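Local coordinates for Exo-arabinanase (Penicillium chrysogenum, PDB 3A72), which acts as an exo-1,5-alpha-L-arabinanase, a glycoside hydrolase that probably works inward from the chain ends of arabinan, at residues 22-27 and 340-345; 16-21 and 40-45. All blocks are in the same frame, centred on the assembly; numbering follows the deposited sequence.

Overall arrangement
Six four-stranded antiparallel sheets arranged in a ring make this chain a six-bladed beta-propeller, and the two contacts lie around one of its blade junctions. From the N terminus, strand 6-10 joins the blade built mainly from C-terminal strands; the loop holding 16-21 then leads directly into 22-27, on the first strand of the next blade. Contact 2 closes a short loop by bringing 40-45, at the end of strand 36-42, back to 16-21. Contact 1 spans almost the whole chain, from 22-27 to 340-345 just before and within strand 344-350. Their segments alternate, so the two closures cross. Centres about 9 Å apart, they meet directly through strands 23-30 and 36-42.

Contact 1 (22-27 and 340-345); sequences RTLYPR and ENNRVS
T23 and N342 carry the middle of this interface, where the first strand of one propeller blade runs beside the loop leading into strand 344-350 of the closing blade. The two side chains lie alongside each other, pointing opposite ways. The side-chain amide of N342 donates from ND2 to the backbone carbonyl T23 O at 2.9 Å, in a bond with an N-H...O angle of 161° that lies close to the amide plane and nearly in line with the carbonyl. CG of N342 stands anti to its own carbonyl carbon (chi1 -76°), which carries the amide across to the strand. ND2 also bonds to V336 O, so the amide is gripped from two backbone carbonyls. Going the other way, T23 OG1 lies 3.5 Å from N342 CB while bonding to A334 O, and T23 CB meets V344 CG2 at 3.8 Å.

R22 extends the interface toward solvent. Its guanidinium meets the carbonyl of E340 at its edge: NH1 donates to E340 O at 2.9 Å, but the bond is weak because its angle is just 124°. One water accepts from R22 NH1 and from the backbone N342 N, while another accepts from R22 NH2 and donates to E340 OE1 at 2.6 Å, linking opposite charges that do not touch. NH2 also bonds to S16 O.

The N-terminal strand 6-10 pairs with 344-350 to complete the last of six blades, the familiar propeller ring closure, and this contact joins that blade to the next, whose L24 and pocket residue Y25 touch a bound arabinofuranose. Strand 36-42 adjoins the junction, W40 touching both T23 and V344, while N332 of strand 328-333 packs against V344 and P26 from within the closing blade.

Contact 2 (16-21 and 40-45); sequences SDYIVP and WENYSP. With AHR (alpha-L-arabinofuranose), chain B.
Residues 17-21 and 42-45 run 137° apart in their end-to-end directions, joined by one backbone bond, I19 N to Y43 O at 2.9 Å. In this six-bladed beta-propeller the loop 16-21 brings the chain from the closing blade into the next, and 40-45 is where the second strand of that blade gives way to a turn. Y43, whose O takes the bond from I19 N, is the centre of an inverse gamma turn.

Two aromatic rings carry the packing, each meeting the opposite segment through a CH-pi contact. The ring of Y18 lies over S44: S44 CA is 3.8 Å from the ring centroid and 10° off the ring normal, so the backbone carbon sits almost squarely over the middle of the face. The Y18 ring leaves on the side of its backbone N (chi1 -84°), which turns it over the turn, and S44 CB covers the same face. P45 crosses at about a right angle, its CD 3.8 Å from Y18 CD1, while P45 CG rests on D17 O at 3.5 Å.

At the other end P21, which follows a cis peptide bond, comes down on the Y43 ring. Its CG stands 3.9 Å from the ring centroid, offset toward the rim. The backbone carbonyl I19 O also approaches Y43 CB, at 3.2 Å, so loop atoms line the tyrosine from base to ring.

The same ring that meets P21 also meets, through its hydroxyl, E41 of the ligand pocket. E41 OE2 accepts from O5 of the bound arabinofuranose at 2.7 Å and also bonds to Q82 N, whereas the second oxygen is held from above the carboxylate plane, where Y43 OH donates to E41 OE1 at 2.6 Å.

Contact 1 (22-27 and 340-345)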
loop_
_atom_site.group_PDB
_atom_site.type_symbol
_atom_site.label_atom_id
_atom_site.label_comp_id
_atom_site.label_asym_id
_atom_site.label_seq_id
_atom_site.Cartn_x
_atom_site.Cartn_y
_atom_site.Cartn_z
ATOM N N ARG A 22 -13.720 6.666 -10.076
ATOM C CA ARG A 22 -13.501 8.063 -9.699
ATOM C C ARG A 22 -12.306 8.251 -8.757
ATOM O O ARG A 22 -11.411 9.053 -9.031
ATOM C CB ARG A 22 -14.751 8.754 -9.188
ATOM C CG ARG A 22 -15.931 8.706 -10.161
ATOM C CD ARG A 22 -17.024 9.680 -9.772
ATOM N NE ARG A 22 -18.101 9.736 -10.732
ATOM C CZ ARG A 22 -19.188 8.977 -10.710
ATOM N NH1 ARG A 22 -19.360 8.022 -9.770
ATOM N NH2 ARG A 22 -20.113 9.184 -11.649
ATOM N N THR A 23 -12.335 7.503 -7.647
ATOM C CA THR A 23 -11.198 7.413 -6.742
ATOM C C THR A 23 -11.016 5.944 -6.417
ATOM O O THR A 23 -11.964 5.158 -6.457
ATOM C CB THR A 23 -11.421 8.216 -5.439
ATOM O OG1 THR A 23 -12.544 7.724 -4.686
ATOM C CG2 THR A 23 -11.723 9.661 -5.720
ATOM N N LEU A 24 -9.800 5.571 -6.056
ATOM C CA LEU A 24 -9.477 4.216 -5.639
ATOM C C LEU A 24 -8.080 4.198 -5.043
ATOM O O LEU A 24 -7.276 5.086 -5.388
ATOM C CB LEU A 24 -9.466 3.256 -6.869
ATOM C CG LEU A 24 -9.663 1.764 -6.541
ATOM C CD1 LEU A 24 -11.094 1.458 -6.142
ATOM C CD2 LEU A 24 -9.247 0.914 -7.750
ATOM N N TYR A 25 -7.750 3.225 -4.216
ATOM C CA TYR A 25 -6.383 2.910 -3.853
ATOM C C TYR A 25 -5.787 3.993 -2.947
ATOM O O TYR A 25 -4.905 4.767 -3.342
ATOM C CB TYR A 25 -5.519 2.653 -5.088
ATOM C CG TYR A 25 -4.319 1.763 -4.838
ATOM C CD1 TYR A 25 -4.327 0.439 -5.289
ATOM C CD2 TYR A 25 -3.198 2.207 -4.125
ATOM C CE1 TYR A 25 -3.243 -0.421 -5.063
ATOM C CE2 TYR A 25 -2.106 1.347 -3.906
ATOM C CZ TYR A 25 -2.146 0.066 -4.371
ATOM O OH TYR A 25 -1.079 -0.807 -4.200
ATOM N N PRO A 26 -6.278 4.092 -1.704
ATOM C CA PRO A 26 -5.795 5.134 -0.798
ATOM C C PRO A 26 -4.408 4.822 -0.320
ATOM O O PRO A 26 -4.128 3.677 0.074
ATOM C CB PRO A 26 -6.769 5.039 0.377
ATOM C CG PRO A 26 -7.129 3.569 0.412
ATOM C CD PRO A 26 -7.226 3.170 -1.042
ATOM N N ARG A 27 -3.549 5.814 -0.230
ATOM C CA ARG A 27 -2.259 5.701 0.473
ATOM C C ARG A 27 -2.050 7.009 1.227
ATOM O O ARG A 27 -2.539 8.062 0.861
ATOM C CB ARG A 27 -1.102 5.363 -0.466
ATOM C CG ARG A 27 -1.178 3.937 -1.028
ATOM C CD ARG A 27 -0.879 2.915 0.040
ATOM N NE ARG A 27 -0.834 1.533 -0.439
ATOM C CZ ARG A 27 -1.878 0.683 -0.413
ATOM N NH1 ARG A 27 -3.071 1.048 -0.012
ATOM N NH2 ARG A 27 -1.661 -0.569 -0.800
ATOM N N GLU A 340 -19.657 3.030 -7.835
ATOM C CA GLU A 340 -20.462 4.120 -8.411
ATOM C C GLU A 340 -20.557 5.336 -7.511
ATOM O O GLU A 340 -20.955 6.391 -8.042
ATOM C CB GLU A 340 -21.874 3.576 -8.724
ATOM C CG GLU A 340 -21.847 2.574 -9.871
ATOM C CD GLU A 340 -21.501 3.071 -11.242
ATOM O OE1 GLU A 340 -21.647 4.326 -11.387
ATOM O OE2 GLU A 340 -21.107 2.247 -12.139
ATOM N N ASN A 341 -20.123 5.219 -6.243
ATOM C CA ASN A 341 -20.219 6.332 -5.299
ATOM C C ASN A 341 -18.985 6.412 -4.426
ATOM O O ASN A 341 -19.098 6.632 -3.218
ATOM C CB ASN A 341 -21.486 6.213 -4.412
ATOM C CG ASN A 341 -22.757 6.305 -5.205
ATOM O OD1 ASN A 341 -23.007 7.398 -5.712
ATOM N ND2 ASN A 341 -23.473 5.211 -5.265
ATOM N N ASN A 342 -17.800 6.224 -5.026
ATOM C CA ASN A 342 -16.587 6.250 -4.219
ATOM C C ASN A 342 -16.252 7.681 -3.761
ATOM O O ASN A 342 -16.515 8.647 -4.469
ATOM C CB ASN A 342 -15.402 5.695 -5.007
ATOM C CG ASN A 342 -15.399 4.204 -5.133
ATOM O OD1 ASN A 342 -16.280 3.469 -4.661
ATOM N ND2 ASN A 342 -14.338 3.695 -5.775
ATOM N N ARG A 343 -15.608 7.746 -2.601
ATOM C CA ARG A 343 -15.013 8.958 -2.067
ATOM C C ARG A 343 -13.821 8.563 -1.236
ATOM O O ARG A 343 -13.673 7.392 -0.869
ATOM C CB ARG A 343 -16.037 9.796 -1.254
ATOM C CG ARG A 343 -16.680 8.983 -0.147
ATOM C CD ARG A 343 -17.744 9.839 0.548
ATOM N NE ARG A 343 -17.386 10.524 1.726
ATOM C CZ ARG A 343 -17.181 9.938 2.907
ATOM N NH1 ARG A 343 -17.290 8.604 2.898
ATOM N NH2 ARG A 343 -16.902 10.417 4.073
ATOM N N VAL A 344 -12.990 9.543 -0.913
ATOM C CA VAL A 344 -11.830 9.326 -0.066
ATOM C C VAL A 344 -12.178 9.826 1.318
ATOM O O VAL A 344 -12.532 10.992 1.487
ATOM C CB VAL A 344 -10.580 10.042 -0.617
ATOM C CG1 VAL A 344 -9.387 9.638 0.232
ATOM C CG2 VAL A 344 -10.368 9.716 -2.080
ATOM N N SER A 345 -12.088 8.935 2.313
ATOM C CA SER A 345 -12.464 9.244 3.688
ATOM C C SER A 345 -11.433 8.663 4.649
ATOM O O SER A 345 -10.635 7.784 4.318
ATOM C CB SER A 345 -13.860 8.756 4.000
ATOM O OG SER A 345 -13.955 7.367 3.997
HETATM O O HOH W 1 -17.453 6.433 -8.033
HETATM O O HOH W 2 -22.064 6.849 -11.174
#

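Contact 2 (16-21 and 40-45)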
loop_
_atom_site.group_PDB
_atom_site.type_symbol
_atom_site.label_atom_id
_atom_site.label_comp_id
_atom_site.label_asym_id
_atom_site.label_seq_id
_atom_site.Cartn_x
_atom_site.Cartn_y
_atom_site.Cartn_z
ATOM N N SER A 16 -18.870 14.231 -10.329
ATOM C CA SER A 16 -19.572 13.151 -10.974
ATOM C C SER A 16 -19.018 12.829 -12.353
ATOM O O SER A 16 -19.201 11.731 -12.841
ATOM C CB SER A 16 -21.061 13.502 -11.095
ATOM O OG SER A 16 -21.232 14.607 -11.947
ATOM N N ASP A 17 -18.376 13.830 -12.959
ATOM C CA ASP A 17 -17.789 13.625 -14.271
ATOM C C ASP A 17 -16.405 12.922 -14.247
ATOM O O ASP A 17 -15.844 12.619 -15.302
ATOM C CB ASP A 17 -17.604 14.892 -15.138
ATOM C CG ASP A 17 -16.539 15.887 -14.765
ATOM O OD1 ASP A 17 -16.053 15.785 -13.663
ATOM O OD2 ASP A 17 -16.224 16.808 -15.539
ATOM N N TYR A 18 -15.860 12.617 -13.084
ATOM C CA TYR A 18 -14.763 11.674 -13.029
ATOM C C TYR A 18 -15.289 10.337 -13.490
ATOM O O TYR A 18 -16.468 10.030 -13.421
ATOM C CB TYR A 18 -14.174 11.605 -11.616
ATOM C CG TYR A 18 -13.158 12.642 -11.256
ATOM C CD1 TYR A 18 -13.080 13.876 -11.837
ATOM C CD2 TYR A 18 -12.236 12.303 -10.247
ATOM C CE1 TYR A 18 -12.118 14.807 -11.466
ATOM C CE2 TYR A 18 -11.286 13.221 -9.898
ATOM C CZ TYR A 18 -11.222 14.477 -10.486
ATOM O OH TYR A 18 -10.226 15.371 -10.115
ATOM N N ILE A 19 -14.364 9.487 -13.973
ATOM C CA ILE A 19 -14.744 8.205 -14.558
ATOM C C ILE A 19 -14.769 7.163 -13.484
ATOM O O ILE A 19 -13.741 7.004 -12.815
ATOM C CB ILE A 19 -13.711 7.869 -15.662
ATOM C CG1 ILE A 19 -13.676 9.013 -16.682
ATOM C CG2 ILE A 19 -14.034 6.568 -16.297
ATOM C CD1 ILE A 19 -12.679 8.806 -17.733
ATOM N N VAL A 20 -15.883 6.438 -13.346
ATOM C CA VAL A 20 -15.996 5.348 -12.358
ATOM C C VAL A 20 -14.760 4.469 -12.445
ATOM O O VAL A 20 -14.386 4.074 -13.562
ATOM C CB VAL A 20 -17.283 4.566 -12.653
ATOM C CG1 VAL A 20 -17.333 3.225 -11.923
ATOM C CG2 VAL A 20 -18.495 5.369 -12.209
ATOM N N PRO A 21 -14.079 4.182 -11.343
ATOM C CA PRO A 21 -14.508 4.353 -9.960
ATOM C C PRO A 21 -14.295 5.728 -9.357
ATOM O O PRO A 21 -14.685 5.934 -8.204
ATOM C CB PRO A 21 -13.618 3.328 -9.240
ATOM C CG PRO A 21 -12.327 3.358 -9.997
ATOM C CD PRO A 21 -12.805 3.412 -11.439
ATOM N N TRP A 40 -4.340 9.015 -3.821
ATOM C CA TRP A 40 -5.199 8.012 -4.378
ATOM C C TRP A 40 -5.097 8.063 -5.888
ATOM O O TRP A 40 -4.625 9.045 -6.459
ATOM C CB TRP A 40 -6.670 8.220 -3.925
ATOM C CG TRP A 40 -7.203 9.572 -4.235
ATOM C CD1 TRP A 40 -7.811 9.984 -5.376
ATOM C CD2 TRP A 40 -7.142 10.722 -3.376
ATOM N NE1 TRP A 40 -8.123 11.311 -5.222
ATOM C CE2 TRP A 40 -7.751 11.816 -4.050
ATOM C CE3 TRP A 40 -6.679 10.973 -2.075
ATOM C CZ2 TRP A 40 -7.865 13.085 -3.526
ATOM C CZ3 TRP A 40 -6.797 12.240 -1.532
ATOM C CH2 TRP A 40 -7.410 13.270 -2.246
ATOM N N GLU A 41 -5.548 7.010 -6.541
ATOM C CA GLU A 41 -5.816 6.999 -7.962
ATOM C C GLU A 41 -6.999 7.917 -8.258
ATOM O O GLU A 41 -8.083 7.749 -7.670
ATOM C CB GLU A 41 -6.181 5.597 -8.451
ATOM C CG GLU A 41 -5.073 4.556 -8.257
ATOM C CD GLU A 41 -5.477 3.133 -8.537
ATOM O OE1 GLU A 41 -6.677 2.881 -8.844
ATOM O OE2 GLU A 41 -4.596 2.227 -8.392
ATOM N N ASN A 42 -6.769 8.896 -9.127
ATOM C CA ASN A 42 -7.700 10.013 -9.350
ATOM C C ASN A 42 -8.129 9.966 -10.800
ATOM O O ASN A 42 -7.338 10.311 -11.721
ATOM C CB ASN A 42 -6.968 11.289 -8.959
ATOM C CG ASN A 42 -7.843 12.521 -8.900
ATOM O OD1 ASN A 42 -7.757 13.457 -9.795
ATOM N ND2 ASN A 42 -8.663 12.608 -7.986
ATOM N N TYR A 43 -9.333 9.501 -11.037
ATOM C CA TYR A 43 -9.816 9.149 -12.401
ATOM C C TYR A 43 -10.490 10.351 -13.062
ATOM O O TYR A 43 -11.652 10.359 -13.419
ATOM C CB TYR A 43 -10.734 7.947 -12.337
ATOM C CG TYR A 43 -10.074 6.655 -11.920
ATOM C CD1 TYR A 43 -9.794 5.679 -12.856
ATOM C CD2 TYR A 43 -9.716 6.406 -10.581
ATOM C CE1 TYR A 43 -9.185 4.477 -12.520
ATOM C CE2 TYR A 43 -9.101 5.189 -10.249
ATOM C CZ TYR A 43 -8.833 4.255 -11.226
ATOM O OH TYR A 43 -8.236 3.053 -10.928
ATOM N N SER A 44 -9.701 11.383 -13.266
ATOM C CA SER A 44 -10.154 12.603 -13.927
ATOM C C SER A 44 -10.265 12.325 -15.429
ATOM O O SER A 44 -9.522 11.562 -16.014
ATOM C CB SER A 44 -9.247 13.746 -13.592
ATOM O OG SER A 44 -7.890 13.492 -13.968
ATOM N N PRO A 45 -11.198 13.043 -16.104
ATOM C CA PRO A 45 -11.260 12.916 -17.559
ATOM C C PRO A 45 -10.035 13.481 -18.229
ATOM O O PRO A 45 -9.465 14.496 -17.799
ATOM C CB PRO A 45 -12.490 13.799 -17.914
ATOM C CG PRO A 45 -13.086 14.274 -16.704
ATOM C CD PRO A 45 -12.196 13.974 -15.551
HETATM O O5 AHR B . -5.246 -0.336 -8.814
HETATM C C5 AHR B . -6.137 -0.351 -9.968
HETATM C C4 AHR B . -6.586 -1.777 -10.209
HETATM O O4 AHR B . -5.408 -2.567 -10.588
HETATM C C3 AHR B . -7.460 -1.895 -11.450
HETATM O O3 AHR B . -8.845 -1.627 -11.154
HETATM C C2 AHR B . -7.280 -3.391 -11.782
HETATM O O2 AHR B . -7.516 -3.680 -13.179
HETATM C C1 AHR B . -5.811 -3.652 -11.420
#